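Local coordinates for choline dehydrogenase and related flavoproteins (Aspergillus oryzae, PDB 3Q9T), which oxidises formate as a flavoprotein oxidase of the glucose-methanol-choline family, carrying the modified cofactor 8-formyl-FAD at its catalytic site, at residues 99-104 / 557-562; 128-133 / 188-193; 200-205 / 553-558. All coordinates share one frame; numbering follows the deposited sequence.

Contact 1 (99-104 / 557-562); sequences FTWVPG and SVYAVG. With FAY ([(2R,3S,4R,5R)-5-(6-amino-9H-purin-9-yl)-3,4-dihydroxytetrahydrofuran-2-yl]methyl (2R,3S,4S)-5-(8-formyl-7-methyl-2,4-dioxo-3,4-dihydrobenzo[g]pteridin-10(2H)-yl)-2,3,4-trihydroxypentyl dihydrogen diphosphate), chain D.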
loop_
_atom_site.group_PDB
_atom_site.type_symbol
_atom_site.label_atom_id
_atom_site.label_comp_id
_atom_site.label_asym_id
_atom_site.label_seq_id
_atom_site.Cartn_x
_atom_site.Cartn_y
_atom_site.Cartn_z
ATOM N N PHE A 99 -25.526 4.508 -7.767
ATOM C CA PHE A 99 -26.954 4.782 -7.946
ATOM C C PHE A 99 -27.825 4.843 -6.702
ATOM O O PHE A 99 -28.837 5.544 -6.710
ATOM C CB PHE A 99 -27.564 3.787 -8.939
ATOM C CG PHE A 99 -26.762 3.614 -10.168
ATOM C CD1 PHE A 99 -26.726 4.622 -11.137
ATOM C CD2 PHE A 99 -26.036 2.458 -10.379
ATOM C CE1 PHE A 99 -25.982 4.465 -12.306
ATOM C CE2 PHE A 99 -25.278 2.301 -11.542
ATOM C CZ PHE A 99 -25.250 3.320 -12.500
ATOM N N THR A 100 -27.460 4.103 -5.659
ATOM C CA THR A 100 -28.304 4.014 -4.472
ATOM C C THR A 100 -28.687 5.388 -3.931
ATOM O O THR A 100 -27.872 6.311 -3.876
ATOM C CB THR A 100 -27.687 3.181 -3.350
ATOM O OG1 THR A 100 -27.014 2.039 -3.899
ATOM C CG2 THR A 100 -28.789 2.699 -2.412
ATOM N N TRP A 101 -29.955 5.511 -3.559
ATOM C CA TRP A 101 -30.522 6.777 -3.124
ATOM C C TRP A 101 -31.176 6.549 -1.787
ATOM O O TRP A 101 -32.254 5.950 -1.713
ATOM C CB TRP A 101 -31.549 7.254 -4.133
ATOM C CG TRP A 101 -32.207 8.567 -3.805
ATOM C CD1 TRP A 101 -33.359 8.748 -3.105
ATOM C CD2 TRP A 101 -31.773 9.878 -4.212
ATOM N NE1 TRP A 101 -33.669 10.086 -3.040
ATOM C CE2 TRP A 101 -32.713 10.802 -3.711
ATOM C CE3 TRP A 101 -30.678 10.356 -4.942
ATOM C CZ2 TRP A 101 -32.593 12.173 -3.912
ATOM C CZ3 TRP A 101 -30.557 11.716 -5.142
ATOM C CH2 TRP A 101 -31.510 12.615 -4.629
ATOM N N VAL A 102 -30.521 7.045 -0.740
ATOM C CA VAL A 102 -30.902 6.752 0.626
ATOM C C VAL A 102 -30.389 7.894 1.509
ATOM O O VAL A 102 -29.234 8.271 1.417
ATOM C CB VAL A 102 -30.342 5.363 1.050
ATOM C CG1 VAL A 102 -28.832 5.290 0.781
ATOM C CG2 VAL A 102 -30.662 5.048 2.503
ATOM N N PRO A 103 -31.272 8.492 2.325
ATOM C CA PRO A 103 -30.890 9.701 3.062
ATOM C C PRO A 103 -30.056 9.456 4.313
ATOM O O PRO A 103 -29.061 10.160 4.507
ATOM C CB PRO A 103 -32.243 10.298 3.471
ATOM C CG PRO A 103 -33.132 9.100 3.616
ATOM C CD PRO A 103 -32.702 8.174 2.490
ATOM N N GLY A 104 -30.466 8.508 5.157
ATOM C CA GLY A 104 -29.830 8.321 6.443
ATOM C C GLY A 104 -30.768 8.482 7.633
ATOM O O GLY A 104 -31.963 8.715 7.481
ATOM N N SER A 557 -27.782 12.986 0.558
ATOM C CA SER A 557 -27.411 14.130 1.406
ATOM C C SER A 557 -26.624 15.216 0.636
ATOM O O SER A 557 -26.720 16.413 0.944
ATOM C CB SER A 557 -26.616 13.673 2.629
ATOM O OG SER A 557 -25.380 13.064 2.241
ATOM N N VAL A 558 -25.857 14.803 -0.368
ATOM C CA VAL A 558 -25.073 15.763 -1.139
ATOM C C VAL A 558 -25.964 16.644 -2.022
ATOM O O VAL A 558 -25.790 17.860 -2.084
ATOM C CB VAL A 558 -23.975 15.067 -1.971
ATOM C CG1 VAL A 558 -23.171 16.094 -2.765
ATOM C CG2 VAL A 558 -23.069 14.252 -1.054
ATOM N N TYR A 559 -26.910 16.030 -2.719
ATOM C CA TYR A 559 -27.919 16.802 -3.428
ATOM C C TYR A 559 -28.665 17.684 -2.436
ATOM O O TYR A 559 -28.892 18.852 -2.697
ATOM C CB TYR A 559 -28.909 15.895 -4.146
ATOM C CG TYR A 559 -28.434 15.343 -5.475
ATOM C CD1 TYR A 559 -28.468 16.125 -6.624
ATOM C CD2 TYR A 559 -27.981 14.026 -5.587
ATOM C CE1 TYR A 559 -28.044 15.620 -7.848
ATOM C CE2 TYR A 559 -27.570 13.506 -6.818
ATOM C CZ TYR A 559 -27.602 14.312 -7.940
ATOM O OH TYR A 559 -27.205 13.809 -9.158
ATOM N N ALA A 560 -29.042 17.136 -1.286
ATOM C CA ALA A 560 -29.718 17.958 -0.269
ATOM C C ALA A 560 -28.917 19.226 0.044
ATOM O O ALA A 560 -29.485 20.321 0.170
ATOM C CB ALA A 560 -29.951 17.167 1.009
ATOM N N VAL A 561 -27.601 19.065 0.194
ATOM C CA VAL A 561 -26.726 20.188 0.501
ATOM C C VAL A 561 -26.793 21.261 -0.597
ATOM O O VAL A 561 -26.884 22.460 -0.308
ATOM C CB VAL A 561 -25.265 19.736 0.722
ATOM C CG1 VAL A 561 -24.314 20.896 0.471
ATOM C CG2 VAL A 561 -25.087 19.161 2.151
ATOM N N GLY A 562 -26.761 20.816 -1.849
ATOM C CA GLY A 562 -26.872 21.710 -2.980
ATOM C C GLY A 562 -28.212 22.425 -3.041
ATOM O O GLY A 562 -28.261 23.607 -3.368
HETATM P P FAY D . -19.795 16.166 -4.794
HETATM N N1 FAY D . -23.265 7.665 -3.092
HETATM C C2 FAY D . -24.550 7.127 -3.101
HETATM O O2 FAY D . -25.474 7.730 -2.568
HETATM N N3 FAY D . -24.894 6.208 -4.070
HETATM C C4 FAY D . -23.908 5.422 -4.612
HETATM O O4 FAY D . -24.184 4.229 -4.836
HETATM N N5 FAY D . -21.595 5.189 -5.153
HETATM C C6 FAY D . -19.483 5.149 -6.181
HETATM C C7 FAY D . -18.299 5.764 -6.551
HETATM C C8 FAY D . -18.044 7.073 -6.131
HETATM O O8 FAY D . -16.712 8.962 -6.519
HETATM C C9 FAY D . -19.040 7.787 -5.451
HETATM P PA FAY D . -18.287 15.592 -7.119
HETATM C "C1'" FAY D . -20.943 9.253 -3.758
HETATM C C10 FAY D . -22.263 7.069 -3.820
HETATM N N10 FAY D . -21.107 7.782 -4.148
HETATM N N1A FAY D . -10.681 21.977 -11.698
HETATM O O1A FAY D . -17.080 14.736 -7.315
HETATM C C1B FAY D . -14.737 18.853 -10.531
HETATM O O1P FAY D . -20.645 17.223 -5.456
HETATM C "C2'" FAY D . -21.638 10.199 -4.764
HETATM O "O2'" FAY D . -21.320 9.759 -6.036
HETATM C C2A FAY D . -11.898 21.896 -12.349
HETATM O O2A FAY D . -19.566 14.958 -7.576
HETATM C C2B FAY D . -14.810 17.344 -10.689
HETATM O O2B FAY D . -14.462 16.901 -11.988
HETATM O O2P FAY D . -19.441 16.561 -3.372
HETATM C "C3'" FAY D . -21.473 11.753 -4.707
HETATM O "O3'" FAY D . -21.352 12.405 -5.969
HETATM N N3A FAY D . -12.870 21.009 -11.913
HETATM C C3B FAY D . -16.272 17.085 -10.396
HETATM O O3B FAY D . -17.013 17.325 -11.566
HETATM O O3P FAY D . -18.400 16.013 -5.586
HETATM C "C4'" FAY D . -20.349 12.258 -3.837
HETATM O "O4'" FAY D . -20.499 11.589 -2.587
HETATM C C4A FAY D . -12.625 20.221 -10.836
HETATM C C4B FAY D . -16.638 18.171 -9.414
HETATM O O4B FAY D . -15.600 19.135 -9.458
HETATM C C4X FAY D . -22.578 5.863 -4.475
HETATM C "C5'" FAY D . -20.415 13.797 -3.688
HETATM O "O5'" FAY D . -20.455 14.665 -4.831
HETATM C C5A FAY D . -11.409 20.296 -10.162
HETATM C C5B FAY D . -16.812 17.615 -8.014
HETATM O O5B FAY D . -18.058 16.966 -7.959
HETATM C C5X FAY D . -20.368 5.792 -5.320
HETATM C C6A FAY D . -10.422 21.177 -10.598
HETATM N N6A FAY D . -9.216 21.179 -10.013
HETATM N N7A FAY D . -11.444 19.415 -9.141
HETATM C C7M FAY D . -17.246 4.925 -7.233
HETATM C C8A FAY D . -12.642 18.793 -9.136
HETATM C C8M FAY D . -16.989 7.829 -6.844
HETATM C C9A FAY D . -20.190 7.147 -4.994
HETATM N N9A FAY D . -13.376 19.276 -10.180
HETATM O O HOH W 1 -27.470 10.518 1.860
#
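Beside the flavin site of this GMC-family enzyme, Trp-101 of strand 100-101 meets Tyr-559 of helix 555-572 in a buried aromatic pair. The corner of the indole's six-membered ring does the touching: its CZ3 lies 3.5 Å from CD2 of Tyr-559. Tyr-559 sits at the indole edge, close to the indole plane. The two side chains run roughly crosswise and the ring planes are inclined at 47°, an oblique meeting. Trp-101 reaches the helix because CG stands anti to the backbone N (chi1 -180°), carrying the indole across to it.

Strand 100-101 borders strand 195-204 in the large mixed sheet, whereas helix 555-572 follows the nucleotide-binding part of the fold and packs on helix 16-25; both contribute residues to the FAD pocket. The carbonyl O of Thr-100 accepts a 3.0 Å hydrogen bond from flavin N3, while the amide N of Thr-100 makes a weak one, 3.4 Å, to flavin O4. Strand backbone thus reads the donor and acceptor of the pyrimidine edge. From the helix, Val-558 lays CG1 against the ribityl O5' at 3.7 Å.

A water closes the gap between the backbones. It accepts from Ser-557 N, in the first turn of the helix, at 2.8 Å, and donates to Val-102 O at 2.9 Å. Tyr-559 also packs on Thr-16 and Thr-20 of helix 16-25.

Contact 2 (128-133 / 188-193); sequences YLRKSA and IYDGEM
The backbones of helix 122-131 and the loop before strand 195-204 stand well apart, with the CA atoms of Arg-130 and Tyr-189 9.4 Å from each other, and the long side chain of Arg-130 spans the gap. With CG anti to its carbonyl carbon (chi1 -61°) and the chain fully extended from there to NE, it delivers the guanidinium to the loop.

One nitrogen does the direct work. NH2 donates to Tyr-189 O at 2.9 Å and forms a salt bridge with Asp-190 OD1 at 2.7 Å. Both acceptors lie near the guanidinium plane, at its edge, but neither is approached in its own plane: NH2 sits 58° above the plane of the Tyr-189 carbonyl and 42° above that of the Asp-190 carboxylate. The side chains of Arg-130 and Asp-190 run at about right angles.

The helix leads into strand 133-136 of the large mixed sheet, and the loop feeds strand 195-204 of the same sheet, both of them paired with strand 155-159, so the arginine ties together two approaches to one sheet. Tyr-189 turns its ring inward to pack on Cys-200.

Two waters repeat the pattern on either side of NH2. The first accepts from Arg-130 NE at 2.9 Å and donates to Tyr-189 O at 3.0 Å. The second accepts from Arg-130 NH1 at 3.0 Å and donates to Asp-190 OD1 at 2.7 Å. Each acceptor is therefore gripped twice, once directly and once through water, which should fix the rotation of the guanidinium. Asp-190 OD2 is occupied as well, by a salt bridge to Lys-148 and a hydrogen bond from Asn-187 ND2.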
loop_
_atom_site.group_PDB
_atom_site.type_symbol
_atom_site.label_atom_id
_atom_site.label_comp_id
_atom_site.label_asym_id
_atom_site.label_seq_id
_atom_site.Cartn_x
_atom_site.Cartn_y
_atom_site.Cartn_z
ATOM N N TYR A 128 -35.312 19.259 1.495
ATOM C CA TYR A 128 -34.092 19.323 0.702
ATOM C C TYR A 128 -33.594 17.931 0.290
ATOM O O TYR A 128 -33.005 17.782 -0.783
ATOM C CB TYR A 128 -33.007 20.151 1.420
ATOM C CG TYR A 128 -33.397 21.610 1.575
ATOM C CD1 TYR A 128 -33.679 22.397 0.460
ATOM C CD2 TYR A 128 -33.508 22.196 2.834
ATOM C CE1 TYR A 128 -34.065 23.734 0.596
ATOM C CE2 TYR A 128 -33.897 23.534 2.980
ATOM C CZ TYR A 128 -34.171 24.292 1.859
ATOM O OH TYR A 128 -34.532 25.615 2.007
ATOM N N LEU A 129 -33.852 16.916 1.125
ATOM C CA LEU A 129 -33.537 15.520 0.773
ATOM C C LEU A 129 -34.438 14.992 -0.357
ATOM O O LEU A 129 -34.149 13.973 -0.980
ATOM C CB LEU A 129 -33.644 14.605 2.004
ATOM C CG LEU A 129 -32.525 14.756 3.034
ATOM C CD1 LEU A 129 -32.927 14.227 4.403
ATOM C CD2 LEU A 129 -31.225 14.092 2.528
ATOM N N ARG A 130 -35.537 15.689 -0.623
ATOM C CA ARG A 130 -36.500 15.207 -1.600
ATOM C C ARG A 130 -36.595 16.094 -2.842
ATOM O O ARG A 130 -37.030 15.650 -3.906
ATOM C CB ARG A 130 -37.851 15.044 -0.918
ATOM C CG ARG A 130 -37.768 14.035 0.218
ATOM C CD ARG A 130 -39.030 13.965 1.065
ATOM N NE ARG A 130 -38.889 12.938 2.093
ATOM C CZ ARG A 130 -39.846 12.599 2.945
ATOM N NH1 ARG A 130 -41.035 13.209 2.892
ATOM N NH2 ARG A 130 -39.615 11.647 3.842
ATOM N N LYS A 131 -36.152 17.339 -2.724
ATOM C CA LYS A 131 -36.368 18.305 -3.797
ATOM C C LYS A 131 -35.801 17.906 -5.167
ATOM O O LYS A 131 -36.430 18.164 -6.195
ATOM C CB LYS A 131 -35.848 19.687 -3.388
ATOM C CG LYS A 131 -36.411 20.831 -4.232
ATOM C CD LYS A 131 -35.965 22.191 -3.703
ATOM C CE LYS A 131 -36.430 23.336 -4.594
ATOM N NZ LYS A 131 -36.016 24.637 -4.008
ATOM N N SER A 132 -34.616 17.295 -5.188
ATOM C CA SER A 132 -33.929 17.010 -6.445
ATOM C C SER A 132 -34.610 15.935 -7.301
ATOM O O SER A 132 -34.413 15.869 -8.511
ATOM C CB SER A 132 -32.482 16.568 -6.172
ATOM O OG SER A 132 -31.841 17.436 -5.255
ATOM N N ALA A 133 -35.388 15.075 -6.652
ATOM C CA ALA A 133 -35.864 13.848 -7.272
ATOM C C ALA A 133 -37.315 13.938 -7.742
ATOM O O ALA A 133 -38.151 14.586 -7.102
ATOM C CB ALA A 133 -35.712 12.672 -6.279
ATOM N N ILE A 188 -37.591 3.817 4.449
ATOM C CA ILE A 188 -36.370 4.248 5.128
ATOM C C ILE A 188 -36.100 5.738 4.850
ATOM O O ILE A 188 -34.951 6.186 4.816
ATOM C CB ILE A 188 -35.167 3.375 4.688
ATOM C CG1 ILE A 188 -34.961 3.468 3.171
ATOM C CG2 ILE A 188 -35.416 1.917 5.056
ATOM C CD1 ILE A 188 -33.654 2.893 2.698
ATOM N N TYR A 189 -37.169 6.510 4.661
ATOM C CA TYR A 189 -37.024 7.894 4.213
ATOM C C TYR A 189 -37.523 8.914 5.231
ATOM O O TYR A 189 -37.416 10.114 4.996
ATOM C CB TYR A 189 -37.681 8.074 2.841
ATOM C CG TYR A 189 -37.189 7.022 1.888
ATOM C CD1 TYR A 189 -35.980 7.178 1.223
ATOM C CD2 TYR A 189 -37.878 5.833 1.719
ATOM C CE1 TYR A 189 -35.484 6.188 0.381
ATOM C CE2 TYR A 189 -37.396 4.835 0.874
ATOM C CZ TYR A 189 -36.189 5.021 0.209
ATOM O OH TYR A 189 -35.690 4.039 -0.624
ATOM N N ASP A 190 -38.029 8.437 6.368
ATOM C CA ASP A 190 -38.483 9.324 7.433
ATOM C C ASP A 190 -37.664 9.244 8.711
ATOM O O ASP A 190 -38.174 9.546 9.795
ATOM C CB ASP A 190 -39.953 9.071 7.761
ATOM C CG ASP A 190 -40.867 9.563 6.678
ATOM O OD1 ASP A 190 -40.649 10.697 6.191
ATOM O OD2 ASP A 190 -41.785 8.812 6.295
ATOM N N GLY A 191 -36.407 8.829 8.588
ATOM C CA GLY A 191 -35.497 8.825 9.719
ATOM C C GLY A 191 -35.254 7.484 10.375
ATOM O O GLY A 191 -34.377 7.359 11.234
ATOM N N GLU A 192 -36.046 6.489 9.988
ATOM C CA GLU A 192 -35.923 5.143 10.520
ATOM C C GLU A 192 -35.405 4.294 9.394
ATOM O O GLU A 192 -35.837 4.460 8.250
ATOM C CB GLU A 192 -37.292 4.586 10.930
ATOM C CG GLU A 192 -38.095 5.483 11.824
ATOM C CD GLU A 192 -37.984 5.084 13.272
ATOM O OE1 GLU A 192 -39.044 4.963 13.926
ATOM O OE2 GLU A 192 -36.838 4.891 13.748
ATOM N N MET A 193 -34.512 3.363 9.702
ATOM C CA MET A 193 -33.970 2.522 8.638
ATOM C C MET A 193 -33.609 1.087 9.043
ATOM O O MET A 193 -32.885 0.411 8.321
ATOM C CB MET A 193 -32.786 3.223 7.959
ATOM C CG MET A 193 -31.748 3.806 8.925
ATOM S SD MET A 193 -30.623 4.972 8.093
ATOM C CE MET A 193 -30.068 3.958 6.723
HETATM O O HOH W 2 -36.352 11.587 2.671
HETATM O O HOH W 3 -42.528 12.469 5.373
#

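Contact 3 (200-205 / 553-558); sequences CDTIYR and RIQNSV. With FAY ([(2R,3S,4R,5R)-5-(6-amino-9H-purin-9-yl)-3,4-dihydroxytetrahydrofuran-2-yl]methyl (2R,3S,4S)-5-(8-formyl-7-methyl-2,4-dioxo-3,4-dihydrobenzo[g]pteridin-10(2H)-yl)-2,3,4-trihydroxypentyl dihydrogen diphosphate), chain D.
At the pyrimidine end of the flavin pocket, Thr-202 and Gln-555 come together from opposite directions, one from strand 195-204 and the other from the first turn of helix 555-572. Thr-202 is the centre of an inverse gamma turn that interrupts its strand, with a weak bond from Ile-203 N to Asp-201 O at 2.9 Å, and it pushes its side chain toward the helix. There OG1 lies 3.2 Å and CG2 3.5 Å from NE2 of Gln-555.

The polar ends are settled by neighbours. Thr-202 OG1 is hydrogen-bonded to Phe-99 O, Gln-555 NE2 to Thr-100 O, and Gln-555 OE1 to Asn-97 ND2, so the amide is held at both its atoms and its orientation is fixed. CG of Gln-555 is placed between the backbone N and the carbonyl carbon (chi1 84°), and the chain beyond it is extended, which takes the amide past the flavin to the threonine.

Gln-555 N, at the start of the helix, donates to flavin O2 at 2.6 Å with an N-H...O angle of 152°. A helix N-terminus aimed at this carbonyl is a recurring feature of FAD enzymes, and would probably favour negative charge around N1 and O2 of the reduced ring. At the other carbonyl, Arg-553 NH1 donates to flavin O4 at 3.1 Å, while its NH2 is engaged in a salt bridge with Asp-395. Ile-554 brings CD1 to within 3.2 Å of the ribityl O4'. The backbone turn into the helix is tied by Ser-557, whose OG donates to Ile-554 O at 2.7 Å, in the carbonyl plane and on a lone pair.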
loop_
_atom_site.group_PDB
_atom_site.type_symbol
_atom_site.label_atom_id
_atom_site.label_comp_id
_atom_site.label_asym_id
_atom_site.label_seq_id
_atom_site.Cartn_x
_atom_site.Cartn_y
_atom_site.Cartn_z
ATOM N N CYS A 200 -33.985 2.341 -3.557
ATOM C CA CYS A 200 -34.217 3.196 -4.713
ATOM C C CYS A 200 -32.901 3.612 -5.344
ATOM O O CYS A 200 -31.848 3.489 -4.737
ATOM C CB CYS A 200 -35.022 4.432 -4.330
ATOM S SG CYS A 200 -36.689 4.044 -3.798
ATOM N N ASP A 201 -32.974 4.128 -6.560
ATOM C CA ASP A 201 -31.783 4.357 -7.332
ATOM C C ASP A 201 -31.914 5.574 -8.216
ATOM O O ASP A 201 -33.014 5.930 -8.626
ATOM C CB ASP A 201 -31.513 3.142 -8.203
ATOM C CG ASP A 201 -30.964 1.989 -7.417
ATOM O OD1 ASP A 201 -31.729 1.046 -7.123
ATOM O OD2 ASP A 201 -29.760 2.040 -7.083
ATOM N N THR A 202 -30.779 6.193 -8.528
ATOM C CA THR A 202 -30.744 7.240 -9.552
ATOM C C THR A 202 -30.664 6.581 -10.931
ATOM O O THR A 202 -29.757 6.859 -11.739
ATOM C CB THR A 202 -29.600 8.248 -9.334
ATOM O OG1 THR A 202 -28.378 7.547 -9.039
ATOM C CG2 THR A 202 -29.950 9.207 -8.171
ATOM N N ILE A 203 -31.628 5.693 -11.169
ATOM C CA ILE A 203 -31.818 5.031 -12.459
ATOM C C ILE A 203 -33.308 5.077 -12.817
ATOM O O ILE A 203 -34.169 4.929 -11.946
ATOM C CB ILE A 203 -31.350 3.564 -12.402
ATOM C CG1 ILE A 203 -29.848 3.500 -12.047
ATOM C CG2 ILE A 203 -31.637 2.867 -13.724
ATOM C CD1 ILE A 203 -29.329 2.120 -11.704
ATOM N N TYR A 204 -33.613 5.314 -14.087
ATOM C CA TYR A 204 -34.995 5.271 -14.552
ATOM C C TYR A 204 -35.026 4.909 -16.021
ATOM O O TYR A 204 -34.267 5.464 -16.826
ATOM C CB TYR A 204 -35.720 6.594 -14.302
ATOM C CG TYR A 204 -37.198 6.564 -14.637
ATOM C CD1 TYR A 204 -38.037 5.609 -14.075
ATOM C CD2 TYR A 204 -37.760 7.503 -15.500
ATOM C CE1 TYR A 204 -39.388 5.571 -14.376
ATOM C CE2 TYR A 204 -39.115 7.478 -15.806
ATOM C CZ TYR A 204 -39.921 6.511 -15.238
ATOM O OH TYR A 204 -41.261 6.479 -15.522
ATOM N N ARG A 205 -35.902 3.970 -16.361
ATOM C CA ARG A 205 -35.910 3.388 -17.693
ATOM C C ARG A 205 -34.491 3.081 -18.122
ATOM O O ARG A 205 -34.077 3.465 -19.220
ATOM C CB ARG A 205 -36.567 4.346 -18.684
ATOM C CG ARG A 205 -38.084 4.443 -18.534
ATOM C CD ARG A 205 -38.624 5.559 -19.406
ATOM N NE ARG A 205 -39.751 5.139 -20.236
ATOM C CZ ARG A 205 -39.645 4.667 -21.478
ATOM N NH1 ARG A 205 -38.453 4.541 -22.054
ATOM N NH2 ARG A 205 -40.738 4.318 -22.146
ATOM N N ARG A 553 -24.949 5.172 2.039
ATOM C CA ARG A 553 -24.483 5.807 0.808
ATOM C C ARG A 553 -25.005 7.251 0.704
ATOM O O ARG A 553 -26.186 7.514 0.899
ATOM C CB ARG A 553 -24.927 4.968 -0.395
ATOM C CG ARG A 553 -24.320 3.570 -0.369
ATOM C CD ARG A 553 -24.615 2.778 -1.633
ATOM N NE ARG A 553 -23.909 1.490 -1.655
ATOM C CZ ARG A 553 -23.674 0.793 -2.760
ATOM N NH1 ARG A 553 -24.091 1.266 -3.927
ATOM N NH2 ARG A 553 -23.025 -0.371 -2.708
ATOM N N ILE A 554 -24.127 8.182 0.367
ATOM C CA ILE A 554 -24.373 9.579 0.732
ATOM C C ILE A 554 -24.875 10.539 -0.343
ATOM O O ILE A 554 -25.072 11.706 -0.042
ATOM C CB ILE A 554 -23.084 10.201 1.325
ATOM C CG1 ILE A 554 -22.008 10.286 0.228
ATOM C CG2 ILE A 554 -22.609 9.365 2.516
ATOM C CD1 ILE A 554 -20.756 11.069 0.607
ATOM N N GLN A 555 -25.089 10.075 -1.573
ATOM C CA GLN A 555 -25.420 11.010 -2.649
ATOM C C GLN A 555 -26.690 11.821 -2.361
ATOM O O GLN A 555 -26.775 12.979 -2.741
ATOM C CB GLN A 555 -25.485 10.331 -4.037
ATOM C CG GLN A 555 -26.815 9.666 -4.387
ATOM C CD GLN A 555 -26.883 9.200 -5.865
ATOM O OE1 GLN A 555 -26.469 9.913 -6.786
ATOM N NE2 GLN A 555 -27.396 8.008 -6.077
ATOM N N ASN A 556 -27.662 11.218 -1.683
ATOM C CA ASN A 556 -28.909 11.908 -1.339
ATOM C C ASN A 556 -28.611 13.143 -0.474
ATOM O O ASN A 556 -29.092 14.243 -0.767
ATOM C CB ASN A 556 -29.875 10.927 -0.647
ATOM C CG ASN A 556 -31.293 11.495 -0.447
ATOM O OD1 ASN A 556 -32.122 10.844 0.180
ATOM N ND2 ASN A 556 -31.568 12.697 -0.969
ATOM N N SER A 557 -27.782 12.986 0.558
ATOM C CA SER A 557 -27.411 14.130 1.406
ATOM C C SER A 557 -26.624 15.216 0.636
ATOM O O SER A 557 -26.720 16.413 0.944
ATOM C CB SER A 557 -26.616 13.673 2.629
ATOM O OG SER A 557 -25.380 13.064 2.241
ATOM N N VAL A 558 -25.857 14.803 -0.368
ATOM C CA VAL A 558 -25.073 15.763 -1.139
ATOM C C VAL A 558 -25.964 16.644 -2.022
ATOM O O VAL A 558 -25.790 17.860 -2.084
ATOM C CB VAL A 558 -23.975 15.067 -1.971
ATOM C CG1 VAL A 558 -23.171 16.094 -2.765
ATOM C CG2 VAL A 558 -23.069 14.252 -1.054
HETATM P P FAY D . -19.795 16.166 -4.794
HETATM N N1 FAY D . -23.265 7.665 -3.092
HETATM C C2 FAY D . -24.550 7.127 -3.101
HETATM O O2 FAY D . -25.474 7.730 -2.568
HETATM N N3 FAY D . -24.894 6.208 -4.070
HETATM C C4 FAY D . -23.908 5.422 -4.612
HETATM O O4 FAY D . -24.184 4.229 -4.836
HETATM N N5 FAY D . -21.595 5.189 -5.153
HETATM C C6 FAY D . -19.483 5.149 -6.181
HETATM C C7 FAY D . -18.299 5.764 -6.551
HETATM C C8 FAY D . -18.044 7.073 -6.131
HETATM O O8 FAY D . -16.712 8.962 -6.519
HETATM C C9 FAY D . -19.040 7.787 -5.451
HETATM P PA FAY D . -18.287 15.592 -7.119
HETATM C "C1'" FAY D . -20.943 9.253 -3.758
HETATM C C10 FAY D . -22.263 7.069 -3.820
HETATM N N10 FAY D . -21.107 7.782 -4.148
HETATM N N1A FAY D . -10.681 21.977 -11.698
HETATM O O1A FAY D . -17.080 14.736 -7.315
HETATM C C1B FAY D . -14.737 18.853 -10.531
HETATM O O1P FAY D . -20.645 17.223 -5.456
HETATM C "C2'" FAY D . -21.638 10.199 -4.764
HETATM O "O2'" FAY D . -21.320 9.759 -6.036
HETATM C C2A FAY D . -11.898 21.896 -12.349
HETATM O O2A FAY D . -19.566 14.958 -7.576
HETATM C C2B FAY D . -14.810 17.344 -10.689
HETATM O O2B FAY D . -14.462 16.901 -11.988
HETATM O O2P FAY D . -19.441 16.561 -3.372
HETATM C "C3'" FAY D . -21.473 11.753 -4.707
HETATM O "O3'" FAY D . -21.352 12.405 -5.969
HETATM N N3A FAY D . -12.870 21.009 -11.913
HETATM C C3B FAY D . -16.272 17.085 -10.396
HETATM O O3B FAY D . -17.013 17.325 -11.566
HETATM O O3P FAY D . -18.400 16.013 -5.586
HETATM C "C4'" FAY D . -20.349 12.258 -3.837
HETATM O "O4'" FAY D . -20.499 11.589 -2.587
HETATM C C4A FAY D . -12.625 20.221 -10.836
HETATM C C4B FAY D . -16.638 18.171 -9.414
HETATM O O4B FAY D . -15.600 19.135 -9.458
HETATM C C4X FAY D . -22.578 5.863 -4.475
HETATM C "C5'" FAY D . -20.415 13.797 -3.688
HETATM O "O5'" FAY D . -20.455 14.665 -4.831
HETATM C C5A FAY D . -11.409 20.296 -10.162
HETATM C C5B FAY D . -16.812 17.615 -8.014
HETATM O O5B FAY D . -18.058 16.966 -7.959
HETATM C C5X FAY D . -20.368 5.792 -5.320
HETATM C C6A FAY D . -10.422 21.177 -10.598
HETATM N N6A FAY D . -9.216 21.179 -10.013
HETATM N N7A FAY D . -11.444 19.415 -9.141
HETATM C C7M FAY D . -17.246 4.925 -7.233
HETATM C C8A FAY D . -12.642 18.793 -9.136
HETATM C C8M FAY D . -16.989 7.829 -6.844
HETATM C C9A FAY D . -20.190 7.147 -4.994
HETATM N N9A FAY D . -13.376 19.276 -10.180
#

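How the contacts relate
Following the chain from the N terminus, contact 1 opens at 99-104, next to the flavin. Contact 2 opens at 128-133 and closes soon after, at 188-193; contact 3 then opens at 200-205. The last two are in series, and the short loop of contact 2 lies wholly within the long one of contact 1. Contacts 1 and 3 both end on helix 555-572, sharing Ser-557 and Val-558, and their first segments lie on neighbouring antiparallel strands of one sheet; both touch the cofactor. Contact 2 stands farther off but joins the same helix: Leu-129 O takes a probable hydrogen bond from Asn-556 ND2, and Ser-132 packs against Tyr-559.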